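Local coordinates for alpha-1,2-mannosidase (Bacteroides thetaiotaomicron, PDB 2WW2), which acts as a calcium-dependent, inverting alpha-mannosidase of glycoside hydrolase family 92 in a human gut symbiont, at residues R170-N173 with N179-N182; N75-F80 with F297-Y302. One frame throughout, in Å; residues are numbered along the deposited sequence.

Interaction 1: R170-N173 with N179-N182; sequences RYNN and NFAN
R170 and A181 are where the backbones of 170-173 and 179-182 come nearest, their CA atoms 4.7 Å apart; beyond them the two irregular segments part. The backbones exchange no hydrogen bond here, and side chains and one water fill the join. The extended arm of R170 runs past the peptide between F180 and A181: its CG lies 3.5 Å from F180 O and 3.9 Å from A181 CB. Farther out, R170 NE gives its hydrogen to a water lying in the guanidinium plane at its edge, 2.9 Å away, and the same water donates to F180 O at 3.2 Å, so the arginine reaches that carbonyl through the solvent. R170 NH1 is held separately by G153 O. The two segments are the limbs of the connection between antiparallel strands 164-169 and 182-188 in the N-terminal domain; T169 and N182, at the strand ends, are joined by a backbone hydrogen bond. Inside the connection, the F180 ring, its CG anti to the backbone N (chi1 169°), which carries it up to the 170-172 backbone, offers its edge to backbone carbonyls: F180 CE2 is 3.6 Å from R170 O and, slightly farther off, meets Y171 O. N172 folds back over its own segment. Its chi1 of 66° sets CG between the backbone N and the carbonyl carbon, and ND2 donates to R170 O over 2.9 Å, nearly along the C=O axis and close to the plane of the N172 amide. The N172 amide stands at 78° to the F180 ring, with ND2 4.2 Å from F180 CD2. At the far end of 170-173, N173 ND2 donates to Y171 OH and also to D76 O.

Interaction 2: N75-F80 with F297-Y302; sequences NDYGTF and FPREFY
Y77 carries the contact from 75-80, the outer end of its ring meeting R299 and F301 on the facing segment. The apolar part joins two rings coming from opposite directions: F301 CE1 lies near the plane of the Y77 ring, at its edge, 4.0 Å from Y77 CE1. The hydroxyl packs against the same carbon, Y77 OH lying 3.6 Å from F301 CE1. Beside it, the arginine arm bends at chi3 (67°) and passes alongside the phenol, R299 CD being 3.8 Å from Y77 OH; the guanidinium and the ring are turned 75° apart. The polar ends meet through a third residue. D328 OD2 accepts a hydrogen bond from Y77 OH and forms a salt bridge with R299 NE, so one carboxylate oxygen is shared by both groups and probably helps balance the buried arginine's charge. Within 75-80, D76 OD1 takes the backbone N of Y77 at 2.8 Å, from above the carboxylate plane. This buried packing joins the N-terminal and catalytic domains: the Y77 side chain, from the loop between strands 60-67 and 80-86, packs on strand 299-304, whose neighbour 326-330 bears D328 and T327, the latter touching Y77 and F301, while P298 packs on helices 338-345 and 347-364.

From the N terminus, the chain first runs through 75-80, in the loop leading from strand 60-67 to strand 80-86, and then through the strands of the N-terminal domain to 170-173. Interaction 1 closes a short loop of five intervening residues at the start of strand 182-188. Only after the rest of that domain and helices 240-250, 256-271 and 281-294 does 297-302 return to 75-80, so interaction 2 closes a much longer loop that encloses the first one without crossing it. The two also meet in space: N173 ND2 lies 2.9 Å from D76 O and Y171 O 3.2 Å from G78 N, both probable hydrogen bonds. The 75-80 loop thus links the hairpin connection to catalytic-domain strand 299-304.

Interaction 1: R170-N173 with N179-N182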
ATOM      1  N   ARG A 170     -19.904  13.373  40.918  1.00  8.02           N
ATOM      2  CA  ARG A 170     -18.631  12.769  41.300  1.00  8.38           C
ATOM      3  C   ARG A 170     -18.050  11.846  40.220  1.00  8.83           C
ATOM      4  O   ARG A 170     -16.973  11.263  40.402  1.00  8.63           O
ATOM      5  CB  ARG A 170     -18.800  12.014  42.625  1.00  8.30           C
ATOM      6  CG  ARG A 170     -19.155  12.939  43.772  1.00  8.41           C
ATOM      7  CD  ARG A 170     -19.268  12.181  45.117  1.00 11.46           C
ATOM      8  NE  ARG A 170     -19.696  13.089  46.176  1.00 12.27           N
ATOM      9  CZ  ARG A 170     -20.963  13.449  46.378  1.00 14.31           C
ATOM     10  NH1 ARG A 170     -21.932  12.972  45.603  1.00 13.42           N
ATOM     11  NH2 ARG A 170     -21.267  14.286  47.363  1.00 15.29           N
ATOM     12  N   TYR A 171     -18.762  11.712  39.103  1.00  8.38           N
ATOM     13  CA  TYR A 171     -18.285  10.888  38.007  1.00  9.08           C
ATOM     14  C   TYR A 171     -16.854  11.267  37.641  1.00  9.15           C
ATOM     15  O   TYR A 171     -16.501  12.455  37.600  1.00  8.94           O
ATOM     16  CB  TYR A 171     -19.179  11.048  36.776  1.00  9.16           C
ATOM     17  CG  TYR A 171     -18.647  10.338  35.541  1.00  9.46           C
ATOM     18  CD1 TYR A 171     -18.904   8.987  35.323  1.00  9.74           C
ATOM     19  CD2 TYR A 171     -17.893  11.026  34.588  1.00 10.51           C
ATOM     20  CE1 TYR A 171     -18.418   8.342  34.182  1.00 11.20           C
ATOM     21  CE2 TYR A 171     -17.395  10.391  33.449  1.00  9.19           C
ATOM     22  CZ  TYR A 171     -17.679   9.050  33.254  1.00  9.09           C
ATOM     23  OH  TYR A 171     -17.203   8.431  32.143  1.00 10.65           O
ATOM     24  N   ASN A 172     -16.029  10.257  37.385  1.00  8.53           N
ATOM     25  CA  ASN A 172     -14.650  10.513  36.965  1.00  9.27           C
ATOM     26  C   ASN A 172     -14.066   9.247  36.348  1.00  9.33           C
ATOM     27  O   ASN A 172     -14.668   8.163  36.430  1.00  8.55           O
ATOM     28  CB  ASN A 172     -13.774  10.964  38.152  1.00  8.24           C
ATOM     29  CG  ASN A 172     -13.601   9.886  39.187  1.00 10.04           C
ATOM     30  OD1 ASN A 172     -12.671   9.078  39.110  1.00 12.12           O
ATOM     31  ND2 ASN A 172     -14.478   9.874  40.190  1.00  9.19           N
ATOM     32  N   ASN A 173     -12.892   9.384  35.747  1.00  9.33           N
ATOM     33  CA  ASN A 173     -12.222   8.250  35.113  1.00  9.59           C
ATOM     34  C   ASN A 173     -10.853   8.001  35.745  1.00 10.27           C
ATOM     35  O   ASN A 173      -9.904   7.563  35.080  1.00  9.93           O
ATOM     36  CB  ASN A 173     -12.122   8.497  33.614  1.00 10.13           C
ATOM     37  CG  ASN A 173     -13.429   8.198  32.897  1.00  9.70           C
ATOM     38  OD1 ASN A 173     -13.607   7.093  32.419  1.00  8.82           O
ATOM     39  ND2 ASN A 173     -14.361   9.171  32.842  1.00  7.88           N
ATOM     40  N   ASN A 179     -12.025  12.536  48.057  1.00 10.88           N
ATOM     41  CA  ASN A 179     -13.112  13.450  48.419  1.00 10.28           C
ATOM     42  C   ASN A 179     -13.602  14.250  47.229  1.00 10.14           C
ATOM     43  O   ASN A 179     -14.267  15.268  47.396  1.00  8.81           O
ATOM     44  CB  ASN A 179     -12.678  14.414  49.536  1.00 11.19           C
ATOM     45  CG  ASN A 179     -11.501  15.297  49.131  1.00 12.51           C
ATOM     46  OD1 ASN A 179     -10.962  15.165  48.032  1.00 13.80           O
ATOM     47  ND2 ASN A 179     -11.099  16.198  50.022  1.00 12.12           N
ATOM     48  N   PHE A 180     -13.267  13.785  46.034  1.00  9.02           N
ATOM     49  CA  PHE A 180     -13.580  14.540  44.816  1.00  9.51           C
ATOM     50  C   PHE A 180     -15.084  14.769  44.583  1.00 10.18           C
ATOM     51  O   PHE A 180     -15.895  13.851  44.750  1.00 10.09           O
ATOM     52  CB  PHE A 180     -12.976  13.834  43.601  1.00  8.90           C
ATOM     53  CG  PHE A 180     -13.457  14.383  42.300  1.00  8.41           C
ATOM     54  CD1 PHE A 180     -12.890  15.541  41.774  1.00  7.92           C
ATOM     55  CD2 PHE A 180     -14.491  13.770  41.624  1.00  7.99           C
ATOM     56  CE1 PHE A 180     -13.348  16.082  40.564  1.00  8.40           C
ATOM     57  CE2 PHE A 180     -14.952  14.289  40.393  1.00  7.94           C
ATOM     58  CZ  PHE A 180     -14.384  15.456  39.876  1.00  9.61           C
ATOM     59  N   ALA A 181     -15.430  15.990  44.159  1.00 10.23           N
ATOM     60  CA  ALA A 181     -16.778  16.326  43.669  1.00  9.83           C
ATOM     61  C   ALA A 181     -16.742  17.652  42.945  1.00 10.28           C
ATOM     62  O   ALA A 181     -15.909  18.507  43.261  1.00 10.28           O
ATOM     63  CB  ALA A 181     -17.780  16.431  44.814  1.00  9.32           C
ATOM     64  N   ASN A 182     -17.660  17.819  41.987  1.00  9.09           N
ATOM     65  CA  ASN A 182     -17.952  19.124  41.443  1.00  9.03           C
ATOM     66  C   ASN A 182     -19.318  19.573  41.995  1.00  9.03           C
ATOM     67  O   ASN A 182     -20.314  18.851  41.871  1.00  8.48           O
ATOM     68  CB  ASN A 182     -17.908  19.092  39.899  1.00  8.50           C
ATOM     69  CG  ASN A 182     -18.204  20.437  39.280  1.00  9.30           C
ATOM     70  OD1 ASN A 182     -17.318  21.311  39.145  1.00 11.26           O
ATOM     71  ND2 ASN A 182     -19.446  20.619  38.880  1.00  4.36           N
TER
HETATM   72  O   HOH W   1     -17.331  13.784  47.647  1.00 18.01           O

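Interaction 2: N75-F80 with F297-Y302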
ATOM      1  N   ASN A  75     -11.349  10.687  28.759  1.00  7.85           N
ATOM      2  CA  ASN A  75     -12.755  10.807  29.145  1.00  8.84           C
ATOM      3  C   ASN A  75     -12.924  11.949  30.169  1.00  8.62           C
ATOM      4  O   ASN A  75     -12.019  12.791  30.319  1.00  8.63           O
ATOM      5  CB  ASN A  75     -13.314   9.421  29.601  1.00  8.06           C
ATOM      6  CG  ASN A  75     -14.843   9.275  29.380  1.00  9.99           C
ATOM      7  OD1 ASN A  75     -15.626  10.150  29.754  1.00 10.88           O
ATOM      8  ND2 ASN A  75     -15.258   8.135  28.832  1.00  9.41           N
ATOM      9  N   ASP A  76     -14.072  12.005  30.840  1.00  8.75           N
ATOM     10  CA  ASP A  76     -14.522  13.224  31.549  1.00  8.28           C
ATOM     11  C   ASP A  76     -14.485  13.078  33.077  1.00  8.21           C
ATOM     12  O   ASP A  76     -14.269  11.973  33.602  1.00  8.37           O
ATOM     13  CB  ASP A  76     -15.953  13.596  31.106  1.00  7.86           C
ATOM     14  CG  ASP A  76     -16.209  15.119  31.127  1.00 10.23           C
ATOM     15  OD1 ASP A  76     -15.345  15.874  31.640  1.00  9.78           O
ATOM     16  OD2 ASP A  76     -17.258  15.561  30.592  1.00  9.50           O
ATOM     17  N   TYR A  77     -14.663  14.197  33.782  1.00  7.50           N
ATOM     18  CA  TYR A  77     -14.852  14.186  35.238  1.00  7.41           C
ATOM     19  C   TYR A  77     -15.596  15.485  35.601  1.00  8.04           C
ATOM     20  O   TYR A  77     -15.597  16.447  34.804  1.00  9.69           O
ATOM     21  CB  TYR A  77     -13.502  14.098  35.976  1.00  6.90           C
ATOM     22  CG  TYR A  77     -12.650  15.329  35.755  1.00  7.26           C
ATOM     23  CD1 TYR A  77     -12.737  16.425  36.617  1.00  6.90           C
ATOM     24  CD2 TYR A  77     -11.803  15.418  34.652  1.00  8.59           C
ATOM     25  CE1 TYR A  77     -11.995  17.592  36.387  1.00  8.12           C
ATOM     26  CE2 TYR A  77     -11.044  16.574  34.414  1.00  6.56           C
ATOM     27  CZ  TYR A  77     -11.157  17.653  35.285  1.00  8.60           C
ATOM     28  OH  TYR A  77     -10.428  18.788  35.056  1.00  6.64           O
ATOM     29  N   GLY A  78     -16.231  15.502  36.770  1.00  8.01           N
ATOM     30  CA  GLY A  78     -16.916  16.687  37.304  1.00  8.15           C
ATOM     31  C   GLY A  78     -17.929  17.202  36.309  1.00  7.98           C
ATOM     32  O   GLY A  78     -17.984  18.397  36.066  1.00  9.33           O
ATOM     33  N   THR A  79     -18.722  16.302  35.733  1.00  7.80           N
ATOM     34  CA  THR A  79     -19.620  16.659  34.620  1.00  7.36           C
ATOM     35  C   THR A  79     -21.093  16.458  34.987  1.00  7.36           C
ATOM     36  O   THR A  79     -21.446  15.501  35.692  1.00  7.45           O
ATOM     37  CB  THR A  79     -19.240  15.875  33.304  1.00  7.44           C
ATOM     38  OG1 THR A  79     -20.053  16.306  32.209  1.00  9.92           O
ATOM     39  CG2 THR A  79     -19.380  14.356  33.466  1.00  7.80           C
ATOM     40  N   PHE A  80     -21.943  17.385  34.531  1.00  6.87           N
ATOM     41  CA  PHE A  80     -23.387  17.248  34.652  1.00  7.02           C
ATOM     42  C   PHE A  80     -23.992  17.844  33.388  1.00  7.02           C
ATOM     43  O   PHE A  80     -23.257  18.439  32.578  1.00  7.37           O
ATOM     44  CB  PHE A  80     -23.918  17.915  35.942  1.00  6.93           C
ATOM     45  CG  PHE A  80     -23.891  19.416  35.934  1.00  7.62           C
ATOM     46  CD1 PHE A  80     -25.010  20.141  35.541  1.00  8.73           C
ATOM     47  CD2 PHE A  80     -22.770  20.117  36.376  1.00  7.24           C
ATOM     48  CE1 PHE A  80     -25.002  21.537  35.544  1.00 10.62           C
ATOM     49  CE2 PHE A  80     -22.770  21.526  36.377  1.00  6.62           C
ATOM     50  CZ  PHE A  80     -23.880  22.227  35.952  1.00  8.72           C
ATOM     51  N   PHE A 297      -6.655  24.472  26.411  1.00  9.84           N
ATOM     52  CA  PHE A 297      -5.988  23.619  27.427  1.00  9.53           C
ATOM     53  C   PHE A 297      -4.537  24.063  27.603  1.00  9.56           C
ATOM     54  O   PHE A 297      -3.962  24.654  26.697  1.00 10.56           O
ATOM     55  CB  PHE A 297      -5.958  22.146  26.974  1.00 10.11           C
ATOM     56  CG  PHE A 297      -7.316  21.541  26.711  1.00  9.69           C
ATOM     57  CD1 PHE A 297      -7.977  20.839  27.718  1.00 11.41           C
ATOM     58  CD2 PHE A 297      -7.904  21.636  25.461  1.00 11.23           C
ATOM     59  CE1 PHE A 297      -9.216  20.247  27.489  1.00 10.14           C
ATOM     60  CE2 PHE A 297      -9.161  21.054  25.208  1.00 12.81           C
ATOM     61  CZ  PHE A 297      -9.817  20.363  26.225  1.00 10.35           C
ATOM     62  N   PRO A 298      -3.936  23.798  28.775  1.00  9.45           N
ATOM     63  CA  PRO A 298      -4.613  23.208  29.929  1.00  8.70           C
ATOM     64  C   PRO A 298      -5.584  24.209  30.538  1.00  8.66           C
ATOM     65  O   PRO A 298      -5.414  25.432  30.388  1.00  8.47           O
ATOM     66  CB  PRO A 298      -3.456  22.920  30.900  1.00  8.29           C
ATOM     67  CG  PRO A 298      -2.452  24.039  30.600  1.00  9.22           C
ATOM     68  CD  PRO A 298      -2.528  24.145  29.064  1.00  8.96           C
ATOM     69  N   ARG A 299      -6.589  23.715  31.250  1.00  8.46           N
ATOM     70  CA  ARG A 299      -7.552  24.614  31.880  1.00  8.11           C
ATOM     71  C   ARG A 299      -7.047  25.129  33.225  1.00  8.25           C
ATOM     72  O   ARG A 299      -6.318  24.427  33.964  1.00  7.81           O
ATOM     73  CB  ARG A 299      -8.911  23.927  32.078  1.00  7.73           C
ATOM     74  CG  ARG A 299      -8.910  22.870  33.215  1.00  7.53           C
ATOM     75  CD  ARG A 299     -10.311  22.230  33.363  1.00  6.96           C
ATOM     76  NE  ARG A 299     -10.622  21.438  32.170  1.00  8.31           N
ATOM     77  CZ  ARG A 299     -11.329  21.874  31.132  1.00  7.69           C
ATOM     78  NH1 ARG A 299     -11.869  23.097  31.125  1.00  9.78           N
ATOM     79  NH2 ARG A 299     -11.519  21.072  30.097  1.00 10.00           N
ATOM     80  N   GLU A 300      -7.420  26.370  33.533  1.00  7.73           N
ATOM     81  CA  GLU A 300      -7.262  26.912  34.889  1.00  8.35           C
ATOM     82  C   GLU A 300      -8.088  26.014  35.812  1.00  8.63           C
ATOM     83  O   GLU A 300      -9.202  25.634  35.468  1.00  8.42           O
ATOM     84  CB  GLU A 300      -7.783  28.355  34.949  1.00  8.40           C
ATOM     85  CG  GLU A 300      -7.044  29.295  33.984  1.00  8.78           C
ATOM     86  CD  GLU A 300      -7.766  30.613  33.712  1.00 11.23           C
ATOM     87  OE1 GLU A 300      -8.889  30.827  34.231  1.00 11.80           O
ATOM     88  OE2 GLU A 300      -7.206  31.425  32.943  1.00 10.76           O
ATOM     89  N   PHE A 301      -7.530  25.655  36.967  1.00  8.78           N
ATOM     90  CA  PHE A 301      -8.243  24.822  37.931  1.00  9.09           C
ATOM     91  C   PHE A 301      -8.358  25.553  39.281  1.00  9.65           C
ATOM     92  O   PHE A 301      -8.636  24.947  40.330  1.00  9.55           O
ATOM     93  CB  PHE A 301      -7.507  23.490  38.088  1.00  9.00           C
ATOM     94  CG  PHE A 301      -8.394  22.357  38.515  1.00  8.80           C
ATOM     95  CD1 PHE A 301      -9.333  21.830  37.638  1.00  8.09           C
ATOM     96  CD2 PHE A 301      -8.276  21.801  39.787  1.00  7.65           C
ATOM     97  CE1 PHE A 301     -10.162  20.767  38.037  1.00  7.42           C
ATOM     98  CE2 PHE A 301      -9.086  20.731  40.174  1.00  8.02           C
ATOM     99  CZ  PHE A 301     -10.042  20.227  39.288  1.00  9.06           C
ATOM    100  N   TYR A 302      -8.136  26.863  39.246  1.00  9.33           N
ATOM    101  CA  TYR A 302      -8.251  27.693  40.433  1.00  9.66           C
ATOM    102  C   TYR A 302      -9.491  28.576  40.347  1.00  9.97           C
ATOM    103  O   TYR A 302     -10.122  28.729  39.267  1.00  9.85           O
ATOM    104  CB  TYR A 302      -6.995  28.554  40.635  1.00  9.37           C
ATOM    105  CG  TYR A 302      -6.617  29.424  39.447  1.00  9.38           C
ATOM    106  CD1 TYR A 302      -7.073  30.738  39.341  1.00  9.88           C
ATOM    107  CD2 TYR A 302      -5.805  28.929  38.439  1.00 10.37           C
ATOM    108  CE1 TYR A 302      -6.732  31.531  38.253  1.00 10.83           C
ATOM    109  CE2 TYR A 302      -5.454  29.714  37.346  1.00 10.91           C
ATOM    110  CZ  TYR A 302      -5.914  31.006  37.266  1.00  9.33           C
ATOM    111  OH  TYR A 302      -5.551  31.768  36.189  1.00 11.70           O
TER